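Side-chain contacts in ABC transporter, periplasmic substrate-binding protein (PDB 1TWY), which probably binds phosphate in the periplasm and hands it to an ABC-type transporter for uptake into the cell: residues T148-A151 against S152-T155; Q122-G125 against I126-Q130; S188-K191 against T192-H196; R40-D43 against V44-E47; A215-F218 against E219-D222. All blocks are in the same frame, centred on the assembly; numbering follows the deposited sequence.

Interaction 1: T148-A151 against S152-T155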
loop_
_atom_site.group_PDB
_atom_site.type_symbol
_atom_site.label_atom_id
_atom_site.label_comp_id
_atom_site.label_asym_id
_atom_site.label_seq_id
_atom_site.Cartn_x
_atom_site.Cartn_y
_atom_site.Cartn_z
ATOM N N THR A 148 0.573 11.069 -10.645
ATOM C CA THR A 148 1.228 10.303 -9.701
ATOM C C THR A 148 1.281 11.027 -8.335
ATOM O O THR A 148 0.767 12.161 -8.247
ATOM C CB THR A 148 2.549 9.763 -10.220
ATOM O OG1 THR A 148 3.027 8.789 -9.263
ATOM C CG2 THR A 148 3.626 10.860 -10.339
ATOM N N ARG A 149 1.917 10.497 -7.359
ATOM C CA ARG A 149 2.076 11.094 -6.048
ATOM C C ARG A 149 3.551 11.540 -5.883
ATOM O O ARG A 149 4.420 11.282 -6.745
ATOM C CB ARG A 149 1.620 10.065 -5.009
ATOM C CG ARG A 149 0.147 9.873 -4.888
ATOM C CD ARG A 149 -0.598 11.103 -4.286
ATOM N NE ARG A 149 -0.114 11.340 -2.979
ATOM C CZ ARG A 149 -0.418 10.621 -1.920
ATOM N NH1 ARG A 149 -1.410 9.714 -1.987
ATOM N NH2 ARG A 149 0.158 10.876 -0.757
ATOM N N GLU A 150 3.782 12.223 -4.770
ATOM C CA GLU A 150 5.086 12.680 -4.426
ATOM C C GLU A 150 6.071 11.510 -4.256
ATOM O O GLU A 150 5.692 10.395 -3.891
ATOM C CB GLU A 150 4.984 13.560 -3.194
ATOM C CG GLU A 150 4.619 12.967 -1.853
ATOM C CD GLU A 150 3.183 12.662 -1.582
ATOM O OE1 GLU A 150 2.280 12.696 -2.473
ATOM O OE2 GLU A 150 2.891 12.065 -0.453
ATOM N N ALA A 151 7.362 11.867 -4.301
ATOM C CA ALA A 151 8.435 10.941 -4.297
ATOM C C ALA A 151 8.504 10.105 -3.065
ATOM O O ALA A 151 8.795 8.906 -3.142
ATOM C CB ALA A 151 9.713 11.557 -4.658
ATOM N N SER A 152 8.131 10.715 -1.945
ATOM C CA SER A 152 8.159 10.069 -0.614
ATOM C C SER A 152 6.899 9.251 -0.330
ATOM O O SER A 152 6.777 8.591 0.688
ATOM C CB SER A 152 8.290 11.082 0.495
ATOM O OG SER A 152 7.184 11.944 0.600
ATOM N N SER A 153 5.934 9.258 -1.214
ATOM C CA SER A 153 4.668 8.513 -0.969
ATOM C C SER A 153 4.756 7.043 -0.982
ATOM O O SER A 153 5.222 6.433 -1.955
ATOM C CB SER A 153 3.598 8.910 -1.989
ATOM O OG SER A 153 2.550 7.998 -2.078
ATOM N N GLY A 154 4.291 6.440 0.133
ATOM C CA GLY A 154 4.125 5.004 0.188
ATOM C C GLY A 154 3.223 4.395 -0.849
ATOM O O GLY A 154 3.450 3.245 -1.335
ATOM N N THR A 155 2.134 5.107 -1.161
ATOM C CA THR A 155 1.195 4.646 -2.117
ATOM C C THR A 155 1.857 4.579 -3.506
ATOM O O THR A 155 1.698 3.595 -4.221
ATOM C CB THR A 155 0.061 5.639 -2.114
ATOM O OG1 THR A 155 -0.599 5.510 -0.835
ATOM C CG2 THR A 155 -0.953 5.275 -3.108
HETATM O O HOH W 1 7.800 6.655 -2.841
#

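Interaction 2: Q122-G125 against I126-Q130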
loop_
_atom_site.group_PDB
_atom_site.type_symbol
_atom_site.label_atom_id
_atom_site.label_comp_id
_atom_site.label_asym_id
_atom_site.label_seq_id
_atom_site.Cartn_x
_atom_site.Cartn_y
_atom_site.Cartn_z
ATOM N N GLN A 122 -1.342 -2.222 -20.581
ATOM C CA GLN A 122 -1.820 -0.883 -20.871
ATOM C C GLN A 122 -1.424 0.108 -19.828
ATOM O O GLN A 122 -0.915 1.146 -20.106
ATOM C CB GLN A 122 -3.315 -0.925 -21.023
ATOM C CG GLN A 122 -3.777 -1.736 -22.291
ATOM C CD GLN A 122 -5.300 -1.893 -22.425
ATOM O OE1 GLN A 122 -5.980 -2.018 -21.397
ATOM N NE2 GLN A 122 -5.824 -1.656 -23.611
ATOM N N LEU A 123 -1.709 -0.205 -18.576
ATOM C CA LEU A 123 -1.312 0.745 -17.522
ATOM C C LEU A 123 0.129 0.936 -17.428
ATOM O O LEU A 123 0.588 2.039 -17.214
ATOM C CB LEU A 123 -1.922 0.261 -16.185
ATOM C CG LEU A 123 -1.899 1.286 -15.024
ATOM C CD1 LEU A 123 -2.672 2.509 -15.336
ATOM C CD2 LEU A 123 -2.484 0.566 -13.822
ATOM N N TYR A 124 0.925 -0.103 -17.575
ATOM C CA TYR A 124 2.365 0.072 -17.598
ATOM C C TYR A 124 2.799 0.997 -18.713
ATOM O O TYR A 124 3.588 1.946 -18.538
ATOM C CB TYR A 124 3.035 -1.318 -17.734
ATOM C CG TYR A 124 4.544 -1.246 -17.912
ATOM C CD1 TYR A 124 5.405 -1.214 -16.803
ATOM C CD2 TYR A 124 5.152 -1.187 -19.186
ATOM C CE1 TYR A 124 6.765 -1.185 -16.904
ATOM C CE2 TYR A 124 6.466 -1.134 -19.288
ATOM C CZ TYR A 124 7.334 -1.095 -18.137
ATOM O OH TYR A 124 8.730 -1.049 -18.294
ATOM N N GLY A 125 2.328 0.687 -19.916
ATOM C CA GLY A 125 2.587 1.591 -21.009
ATOM C C GLY A 125 2.212 3.027 -20.937
ATOM O O GLY A 125 2.981 3.961 -21.325
ATOM N N ILE A 126 1.068 3.263 -20.272
ATOM C CA ILE A 126 0.696 4.644 -20.003
ATOM C C ILE A 126 1.643 5.380 -19.022
ATOM O O ILE A 126 2.168 6.446 -19.288
ATOM C CB ILE A 126 -0.772 4.636 -19.447
ATOM C CG1 ILE A 126 -1.769 4.338 -20.574
ATOM C CG2 ILE A 126 -1.119 6.004 -18.761
ATOM C CD1 ILE A 126 -3.104 3.957 -20.118
ATOM N N TYR A 127 1.973 4.722 -17.916
ATOM C CA TYR A 127 2.884 5.300 -16.919
ATOM C C TYR A 127 4.298 5.429 -17.428
ATOM O O TYR A 127 5.002 6.316 -17.011
ATOM C CB TYR A 127 2.772 4.604 -15.531
ATOM C CG TYR A 127 1.646 5.255 -14.755
ATOM C CD1 TYR A 127 0.337 4.920 -14.971
ATOM C CD2 TYR A 127 1.927 6.179 -13.811
ATOM C CE1 TYR A 127 -0.701 5.580 -14.332
ATOM C CE2 TYR A 127 0.883 6.804 -13.096
ATOM C CZ TYR A 127 -0.355 6.539 -13.357
ATOM O OH TYR A 127 -1.442 7.201 -12.722
ATOM N N LYS A 128 4.686 4.604 -18.437
ATOM C CA LYS A 128 5.995 4.750 -19.027
ATOM C C LYS A 128 6.083 5.834 -20.056
ATOM O O LYS A 128 7.193 6.194 -20.406
ATOM C CB LYS A 128 6.442 3.478 -19.744
ATOM C CG LYS A 128 6.919 2.399 -18.853
ATOM C CD LYS A 128 8.335 2.562 -18.349
ATOM C CE LYS A 128 9.419 2.212 -19.406
ATOM N NZ LYS A 128 10.622 3.050 -19.154
ATOM N N GLY A 129 4.987 6.321 -20.544
ATOM C CA GLY A 129 4.903 7.322 -21.540
ATOM C C GLY A 129 4.937 6.692 -22.951
ATOM O O GLY A 129 4.989 7.453 -23.936
ATOM N N GLN A 130 4.793 5.391 -23.037
ATOM C CA GLN A 130 4.750 4.681 -24.321
ATOM C C GLN A 130 3.386 4.774 -24.980
ATOM O O GLN A 130 3.258 4.900 -26.209
ATOM C CB GLN A 130 5.100 3.231 -24.130
ATOM C CG GLN A 130 6.519 2.987 -23.677
ATOM C CD GLN A 130 6.746 1.531 -23.130
ATOM O OE1 GLN A 130 5.834 0.671 -23.111
ATOM N NE2 GLN A 130 7.945 1.291 -22.619
HETATM O O HOH W 2 9.609 -0.755 -21.093
#

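Interaction 3: S188-K191 against T192-H196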
loop_
_atom_site.group_PDB
_atom_site.type_symbol
_atom_site.label_atom_id
_atom_site.label_comp_id
_atom_site.label_asym_id
_atom_site.label_seq_id
_atom_site.Cartn_x
_atom_site.Cartn_y
_atom_site.Cartn_z
ATOM N N SER A 188 -6.908 13.192 -1.731
ATOM C CA SER A 188 -7.905 14.167 -1.966
ATOM C C SER A 188 -7.639 15.013 -3.233
ATOM O O SER A 188 -8.521 15.278 -4.025
ATOM C CB SER A 188 -7.949 15.050 -0.720
ATOM O OG SER A 188 -8.779 14.461 0.230
HETATM N N MSE A 189 -6.377 15.356 -3.335
HETATM C CA MSE A 189 -5.940 16.287 -4.409
HETATM C C MSE A 189 -5.945 15.431 -5.701
HETATM O O MSE A 189 -6.278 15.916 -6.749
HETATM C CB MSE A 189 -4.577 16.910 -4.160
HETATM C CG MSE A 189 -4.172 17.865 -5.245
HETATM SE SE MSE A 189 -2.467 18.663 -4.823
HETATM C CE MSE A 189 -2.246 19.557 -6.404
HETATM N N MSE A 190 -5.607 14.160 -5.632
HETATM C CA MSE A 190 -5.695 13.290 -6.786
HETATM C C MSE A 190 -7.107 13.223 -7.329
HETATM O O MSE A 190 -7.320 13.287 -8.527
HETATM C CB MSE A 190 -5.203 11.897 -6.435
HETATM C CG MSE A 190 -5.340 10.875 -7.487
HETATM SE SE MSE A 190 -4.013 11.147 -8.911
HETATM C CE MSE A 190 -2.621 10.534 -8.264
ATOM N N LYS A 191 -8.094 12.938 -6.456
ATOM C CA LYS A 191 -9.443 12.923 -6.892
ATOM C C LYS A 191 -9.916 14.261 -7.472
ATOM O O LYS A 191 -10.535 14.192 -8.482
ATOM C CB LYS A 191 -10.362 12.505 -5.788
ATOM C CG LYS A 191 -10.139 11.066 -5.324
ATOM C CD LYS A 191 -11.165 10.594 -4.160
ATOM C CE LYS A 191 -10.800 11.211 -2.845
ATOM N NZ LYS A 191 -11.913 10.833 -1.803
ATOM N N THR A 192 -9.589 15.374 -6.839
ATOM C CA THR A 192 -9.977 16.674 -7.377
ATOM C C THR A 192 -9.366 16.871 -8.756
ATOM O O THR A 192 -10.074 17.361 -9.665
ATOM C CB THR A 192 -9.574 17.763 -6.390
ATOM O OG1 THR A 192 -10.273 17.469 -5.157
ATOM C CG2 THR A 192 -10.034 19.083 -6.874
ATOM N N LEU A 193 -8.107 16.525 -8.923
ATOM C CA LEU A 193 -7.481 16.651 -10.250
ATOM C C LEU A 193 -8.131 15.836 -11.282
ATOM O O LEU A 193 -8.500 16.315 -12.394
ATOM C CB LEU A 193 -5.962 16.432 -10.163
ATOM C CG LEU A 193 -5.152 16.915 -11.336
ATOM C CD1 LEU A 193 -5.119 18.440 -11.470
ATOM C CD2 LEU A 193 -3.773 16.381 -11.256
ATOM N N VAL A 194 -8.386 14.557 -10.995
ATOM C CA VAL A 194 -9.058 13.659 -11.909
ATOM C C VAL A 194 -10.450 14.182 -12.246
ATOM O O VAL A 194 -10.921 14.141 -13.349
ATOM C CB VAL A 194 -8.982 12.186 -11.458
ATOM C CG1 VAL A 194 -9.830 11.262 -12.259
ATOM C CG2 VAL A 194 -7.583 11.672 -11.500
ATOM N N ASN A 195 -11.224 14.557 -11.187
ATOM C CA ASN A 195 -12.581 15.098 -11.320
ATOM C C ASN A 195 -12.752 16.275 -12.242
ATOM O O ASN A 195 -13.704 16.433 -12.905
ATOM C CB ASN A 195 -13.114 15.438 -9.907
ATOM C CG ASN A 195 -14.429 16.112 -9.972
ATOM O OD1 ASN A 195 -14.489 17.293 -10.077
ATOM N ND2 ASN A 195 -15.519 15.339 -9.924
ATOM N N HIS A 196 -11.689 17.030 -12.356
ATOM C CA HIS A 196 -11.672 18.261 -13.152
ATOM C C HIS A 196 -10.959 18.192 -14.499
ATOM O O HIS A 196 -10.967 19.197 -15.210
ATOM C CB HIS A 196 -11.063 19.379 -12.335
ATOM C CG HIS A 196 -11.995 20.015 -11.395
ATOM N ND1 HIS A 196 -11.597 20.489 -10.185
ATOM C CD2 HIS A 196 -13.315 20.290 -11.478
ATOM C CE1 HIS A 196 -12.622 21.044 -9.560
ATOM N NE2 HIS A 196 -13.660 20.965 -10.328
#

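Interaction 4: R40-D43 against V44-E47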
loop_
_atom_site.group_PDB
_atom_site.type_symbol
_atom_site.label_atom_id
_atom_site.label_comp_id
_atom_site.label_asym_id
_atom_site.label_seq_id
_atom_site.Cartn_x
_atom_site.Cartn_y
_atom_site.Cartn_z
ATOM N N ARG A 40 -0.030 3.896 10.264
ATOM C CA ARG A 40 -1.344 4.640 10.302
ATOM C C ARG A 40 -2.344 3.766 11.123
ATOM O O ARG A 40 -2.844 4.158 12.168
ATOM C CB ARG A 40 -1.845 4.859 8.860
ATOM C CG ARG A 40 -0.887 5.782 8.018
ATOM C CD ARG A 40 -1.550 6.393 6.758
ATOM N NE ARG A 40 -2.801 7.042 7.146
ATOM C CZ ARG A 40 -3.993 6.798 6.611
ATOM N NH1 ARG A 40 -4.149 5.894 5.638
ATOM N NH2 ARG A 40 -5.045 7.466 7.063
ATOM N N ILE A 41 -2.442 2.492 10.816
ATOM C CA ILE A 41 -3.372 1.635 11.596
ATOM C C ILE A 41 -2.740 1.145 12.876
ATOM O O ILE A 41 -3.398 1.033 13.884
ATOM C CB ILE A 41 -3.948 0.516 10.722
ATOM C CG1 ILE A 41 -5.089 -0.249 11.398
ATOM C CG2 ILE A 41 -2.866 -0.529 10.267
ATOM C CD1 ILE A 41 -6.360 0.672 11.811
HETATM N N MSE A 42 -1.399 0.980 12.885
HETATM C CA MSE A 42 -0.773 0.500 14.117
HETATM C C MSE A 42 -0.875 1.478 15.256
HETATM O O MSE A 42 -0.991 1.097 16.411
HETATM C CB MSE A 42 0.702 0.024 13.923
HETATM C CG MSE A 42 1.387 -0.596 15.033
HETATM SE SE MSE A 42 0.476 -2.334 15.430
HETATM C CE MSE A 42 0.660 -3.241 13.736
ATOM N N ASP A 43 -0.838 2.769 14.899
ATOM C CA ASP A 43 -1.030 3.767 15.929
ATOM C C ASP A 43 -2.376 3.594 16.706
ATOM O O ASP A 43 -2.454 3.635 17.925
ATOM C CB ASP A 43 -1.051 5.140 15.281
ATOM C CG ASP A 43 0.344 5.725 15.004
ATOM O OD1 ASP A 43 1.382 5.215 15.530
ATOM O OD2 ASP A 43 0.428 6.552 14.120
ATOM N N VAL A 44 -3.414 3.315 15.963
ATOM C CA VAL A 44 -4.709 2.966 16.605
ATOM C C VAL A 44 -4.704 1.665 17.393
ATOM O O VAL A 44 -5.232 1.598 18.513
ATOM C CB VAL A 44 -5.771 2.847 15.565
ATOM C CG1 VAL A 44 -7.142 2.581 16.229
ATOM C CG2 VAL A 44 -5.896 4.168 14.721
ATOM N N LEU A 45 -4.089 0.637 16.865
ATOM C CA LEU A 45 -4.074 -0.650 17.549
ATOM C C LEU A 45 -3.314 -0.516 18.859
ATOM O O LEU A 45 -3.663 -1.110 19.860
ATOM C CB LEU A 45 -3.492 -1.736 16.635
ATOM C CG LEU A 45 -4.307 -1.943 15.384
ATOM C CD1 LEU A 45 -3.574 -2.838 14.439
ATOM C CD2 LEU A 45 -5.691 -2.641 15.805
ATOM N N ALA A 46 -2.181 0.167 18.792
ATOM C CA ALA A 46 -1.315 0.345 19.948
ATOM C C ALA A 46 -2.094 1.109 21.072
ATOM O O ALA A 46 -2.138 0.665 22.227
ATOM C CB ALA A 46 -0.061 1.119 19.589
ATOM N N GLU A 47 -2.686 2.241 20.704
ATOM C CA GLU A 47 -3.449 3.031 21.687
ATOM C C GLU A 47 -4.555 2.152 22.318
ATOM O O GLU A 47 -4.731 2.145 23.529
ATOM C CB GLU A 47 -3.986 4.331 21.055
ATOM C CG GLU A 47 -4.915 5.162 21.963
ATOM C CD GLU A 47 -4.893 6.665 21.627
ATOM O OE1 GLU A 47 -3.783 7.264 21.444
ATOM O OE2 GLU A 47 -5.995 7.259 21.531
#

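Interaction 5: A215-F218 against E219-D222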
loop_
_atom_site.group_PDB
_atom_site.type_symbol
_atom_site.label_atom_id
_atom_site.label_comp_id
_atom_site.label_asym_id
_atom_site.label_seq_id
_atom_site.Cartn_x
_atom_site.Cartn_y
_atom_site.Cartn_z
ATOM N N ALA A 215 -13.578 4.666 -10.556
ATOM C CA ALA A 215 -12.621 3.645 -10.340
ATOM C C ALA A 215 -12.843 2.577 -11.384
ATOM O O ALA A 215 -13.976 2.185 -11.603
ATOM C CB ALA A 215 -12.880 3.009 -8.958
ATOM N N ILE A 216 -11.822 2.170 -12.104
ATOM C CA ILE A 216 -11.994 1.202 -13.189
ATOM C C ILE A 216 -11.465 -0.176 -12.812
ATOM O O ILE A 216 -10.832 -0.396 -11.760
ATOM C CB ILE A 216 -11.354 1.681 -14.457
ATOM C CG1 ILE A 216 -9.879 1.864 -14.264
ATOM C CG2 ILE A 216 -12.060 2.959 -14.880
ATOM C CD1 ILE A 216 -9.139 2.202 -15.653
ATOM N N GLN A 217 -11.801 -1.182 -13.615
ATOM C CA GLN A 217 -11.235 -2.504 -13.407
ATOM C C GLN A 217 -9.763 -2.538 -13.753
ATOM O O GLN A 217 -9.272 -1.767 -14.569
ATOM C CB GLN A 217 -11.962 -3.516 -14.303
ATOM C CG GLN A 217 -13.381 -3.696 -13.889
ATOM C CD GLN A 217 -14.185 -4.532 -14.976
ATOM O OE1 GLN A 217 -13.784 -4.621 -16.172
ATOM N NE2 GLN A 217 -15.272 -5.092 -14.570
ATOM N N PHE A 218 -9.086 -3.496 -13.163
ATOM C CA PHE A 218 -7.734 -3.892 -13.514
ATOM C C PHE A 218 -7.747 -5.362 -13.895
ATOM O O PHE A 218 -8.129 -6.232 -13.069
ATOM C CB PHE A 218 -6.765 -3.681 -12.349
ATOM C CG PHE A 218 -5.320 -3.908 -12.723
ATOM C CD1 PHE A 218 -4.695 -3.070 -13.606
ATOM C CD2 PHE A 218 -4.612 -4.930 -12.149
ATOM C CE1 PHE A 218 -3.358 -3.198 -13.927
ATOM C CE2 PHE A 218 -3.279 -5.062 -12.445
ATOM C CZ PHE A 218 -2.668 -4.239 -13.349
ATOM N N GLU A 219 -7.326 -5.651 -15.132
ATOM C CA GLU A 219 -7.411 -7.013 -15.718
ATOM C C GLU A 219 -8.810 -7.573 -15.515
ATOM O O GLU A 219 -8.986 -8.708 -15.112
ATOM C CB GLU A 219 -6.347 -7.950 -15.179
ATOM C CG GLU A 219 -4.914 -7.548 -15.595
ATOM C CD GLU A 219 -4.564 -7.817 -17.056
ATOM O OE1 GLU A 219 -5.429 -8.196 -17.908
ATOM O OE2 GLU A 219 -3.356 -7.638 -17.388
ATOM N N LYS A 220 -9.810 -6.737 -15.801
ATOM C CA LYS A 220 -11.223 -7.085 -15.768
ATOM C C LYS A 220 -11.794 -7.435 -14.372
ATOM O O LYS A 220 -13.009 -7.732 -14.256
ATOM C CB LYS A 220 -11.575 -8.244 -16.775
ATOM C CG LYS A 220 -11.482 -7.878 -18.239
ATOM C CD LYS A 220 -12.749 -8.322 -19.058
ATOM C CE LYS A 220 -12.441 -8.440 -20.546
ATOM N NZ LYS A 220 -11.067 -9.017 -20.744
ATOM N N ALA A 221 -11.021 -7.202 -13.314
ATOM C CA ALA A 221 -11.502 -7.435 -11.952
ATOM C C ALA A 221 -11.915 -6.100 -11.360
ATOM O O ALA A 221 -11.162 -5.098 -11.460
ATOM C CB ALA A 221 -10.419 -8.056 -11.104
ATOM N N ASP A 222 -13.066 -6.089 -10.685
ATOM C CA ASP A 222 -13.528 -4.861 -10.058
ATOM C C ASP A 222 -12.713 -4.612 -8.788
ATOM O O ASP A 222 -12.299 -5.556 -8.119
ATOM C CB ASP A 222 -14.965 -4.920 -9.630
ATOM C CG ASP A 222 -15.912 -5.000 -10.765
ATOM O OD1 ASP A 222 -15.712 -4.244 -11.711
ATOM O OD2 ASP A 222 -16.857 -5.823 -10.740
#

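Interaction 1: T148-A151 against S152-T155
Ser-153 turns its side chain back onto the preceding residues, and its OG lies over the centre of one face of the Arg-149 guanidinium, 3.9 Å above the plane. The same oxygen passes the arginine stem, 3.7 Å from Arg-149 CB. Ser-153 CB meets the Glu-150 carboxylate, 3.6 Å from OE2. Across the backbone, Ser-153 N donates to Glu-150 O at 2.9 Å, reaching that carbonyl from above its plane; this bond closes a type I beta turn running from Glu-150 to Ser-153. The Arg-149 guanidinium is fixed in its rotation by its neighbour: it grips Glu-150 side-on in a salt bridge, NE to OE1 at 2.8 Å and NH2 to OE2 at 3.0 Å, both oxygens using their syn lone pairs. Bends at chi2 and chi3 of Arg-149 fold the guanidinium round to meet that carboxylate. A water donates to both Ala-151 O and Ser-153 O, linking the middle of the turn to its end. Further out, Arg-156 uses its side chain to bind Arg-149 O and offers its backbone N to Ser-153 OG. Ser-153 is thus the N-cap of helix 154-163, in a strand-turn-helix connection that leads out of strand 145-149.

Interaction 2: Q122-G125 against I126-Q130
The Tyr-124 ring carries the aliphatic part of Lys-128 on one face: CG sits 3.8 Å from the ring centroid and 22° off its normal, a CH-pi contact shifted toward the rim. From there the lysine runs alongside the tyrosine, bringing CE to 3.5 Å from Tyr-124 OH. At the edge of the same ring, in its plane, a water joins Tyr-124 OH to Gln-130 NE2, from which it accepts a hydrogen bond. The second ring, that of Tyr-127, has Leu-123 O at its edge, and Leu-123 CD1 comes within 3.8 Å of Tyr-127 CE1 as the two side chains lie side by side. With CG anti to the backbone N (chi1 174°), Tyr-124 sends its ring along the helix toward the next turn, where Lys-128 follows four residues on. This is the end of helix 120-128, closed by a Schellman motif: Gly-129 takes a positive phi of 88°, Gln-130 N gives Gly-125 O a weak bond of 2.9 Å, and Gly-129 N turns to Ile-126 O at 3.1 Å, with a weak second bond to Gly-125 O. One residue earlier the i to i+4 pattern holds, with Lys-128 N on Tyr-124 O at 2.9 Å. The lysine's charged end passes beyond the tyrosine to a salt bridge with Asp-176. Tyr-127 faces the protein interior, its OH bound to Val-147 O and its ring edge-to-face with Phe-159.

Interaction 3: S188-K191 against T192-H196
Two first torsions set up the buried pair of this helix: Met-190, a selenomethionine, has CG anti to its own N (chi1 175°), while Val-194 holds CG1 in that position (chi1 171°) and so leaves CG2 beside its backbone N, facing back up the helix. Met-190 SE and Val-194 CG2 come to 4.4 Å, a loose apolar contact, and the same methyl lies closer, at 3.4 Å, to Met-190 O, which also accepts from Val-194 N at 3.0 Å. On the outer side Thr-192 OG1, beside its backbone N, stands 3.0 Å from Ser-188 O, which is also the acceptor for Thr-192 N. Asn-195 N closes the series on Lys-191 O at 2.8 Å, nearly straight at 167°, with Asn-195 CB resting against the same oxygen. The amino group of Lys-191 leads away to a salt bridge with Asp-210 and a bond to Ser-208 O, and Asn-195 ND2 reaches Ser-212 O; both tie the helix to the loop before strand 214-218. Met-190 packs on Val-147, Val-184 and Ile-204. The i to i+4 bonds make this a regular alpha-helix, amphipathic with Met-190 and Val-194 buried against exposed Ser-188 and Thr-192, laid on strands 145-149, 182-184 and 200-205.

Interaction 4: R40-D43 against V44-E47
Apolar packing carries the side-chain contact, and its main pair is Met-42 with Leu-45, whose side chains cross at about a right angle. Met-42 is a selenomethionine; bent at chi2 and chi3, it curls SE to 4.2 Å from both Leu-45 CB and Leu-45 CD1. The leucine has CG beside its backbone N (chi1 -62°), which directs the branch back toward the preceding turn and puts CG 3.5 Å from Ile-41 O. Ile-41 adds looser contacts, CG1 to Leu-45 CD1 at 4.3 Å and CD1 to Val-44 CB at 4.4 Å. Ala-46, with no more than a methyl to place, sets CB 3.3 Å from Met-42 O.

Backbone hydrogen bonds form the second group. Leu-45 N binds Ile-41 O, Ala-46 N gives Met-42 O a bond of 2.8 Å, and Glu-47 N follows on Asp-43 O at 3.1 Å with an N-H...O angle of 168°.

Charged side chains make up the third group and stay at the margin. Arg-40, Asp-43 and Glu-47 lie on the exposed side, and Glu-47 meets the preceding turn through CB, near Asp-43 O.

Helix 36-52 belongs to the beta-alpha-beta unit with strands 29-34 and 57-62. Met-42 and Ala-46 pack on Val-60, while Leu-45 meets Phe-258 and Leu-267 of the C-terminal helices. The chemistry is therefore that of an amphipathic helix, held to its surroundings here by dispersion and shape, with its charges turned to solvent.

Interaction 5: A215-F218 against E219-D222
Gln-217 reaches across the turn to Asp-222, and each atom along its side chain finds a neighbour there. CB rests 3.4 Å from Ala-221 O. CG, placed beside the backbone N (chi1 -67°), approaches Asp-222 OD1 to 3.2 Å. Lys-220 O lies over the amide face, 3.5 Å from Gln-217 CD, and OE1 comes to 3.6 Å from Lys-220 CA. At the tip NE2 donates to Asp-222 OD1, 3.0 Å away and 160° at the hydrogen. The acceptor lies in the amide plane of the glutamine, yet the carboxylate is met from above its own plane, the two flat groups being turned 40° apart. The aspartate runs beside the glutamine and points the same way.

Phe-218 and Ala-221 form the single antiparallel hydrogen-bonded pair: Phe-218 N binds Ala-221 O and Ala-221 N returns a bond to Phe-218 O, each 3.1 Å long. Next along the chain, Glu-219 CG lies over one face of the Phe-218 ring, toward its rim, and Glu-219 OE2 accepts from the backbone N of Arg-120. Lys-220 N is bound by Asn-117. Glu-219 and Lys-220 both have positive phi, the mark of this type I' turn, the tight two-residue reversal at the end of strand 214-218.

In the fold
Four of the contacts gather in one half of the chain, while interaction 4 stands apart in the other, its centre about 36 Å from that of interaction 2, as expected of a two-lobed periplasmic binding protein. Interaction 1 touches interaction 3 where Thr-148 O meets Met-190 CE at 3.8 Å. Interaction 2 touches interaction 5 through Leu-123 CD2 and Phe-218 CE1, 3.9 Å apart. Interactions 1 and 5 reach the same mixed sheet, with centres about 22 Å apart. The magnesium ion, at the site of Gly-164 and Thr-166, lies about 5 Å from the side chain of Tyr-124 in interaction 2 and about 14 Å from that of Phe-218 in interaction 5.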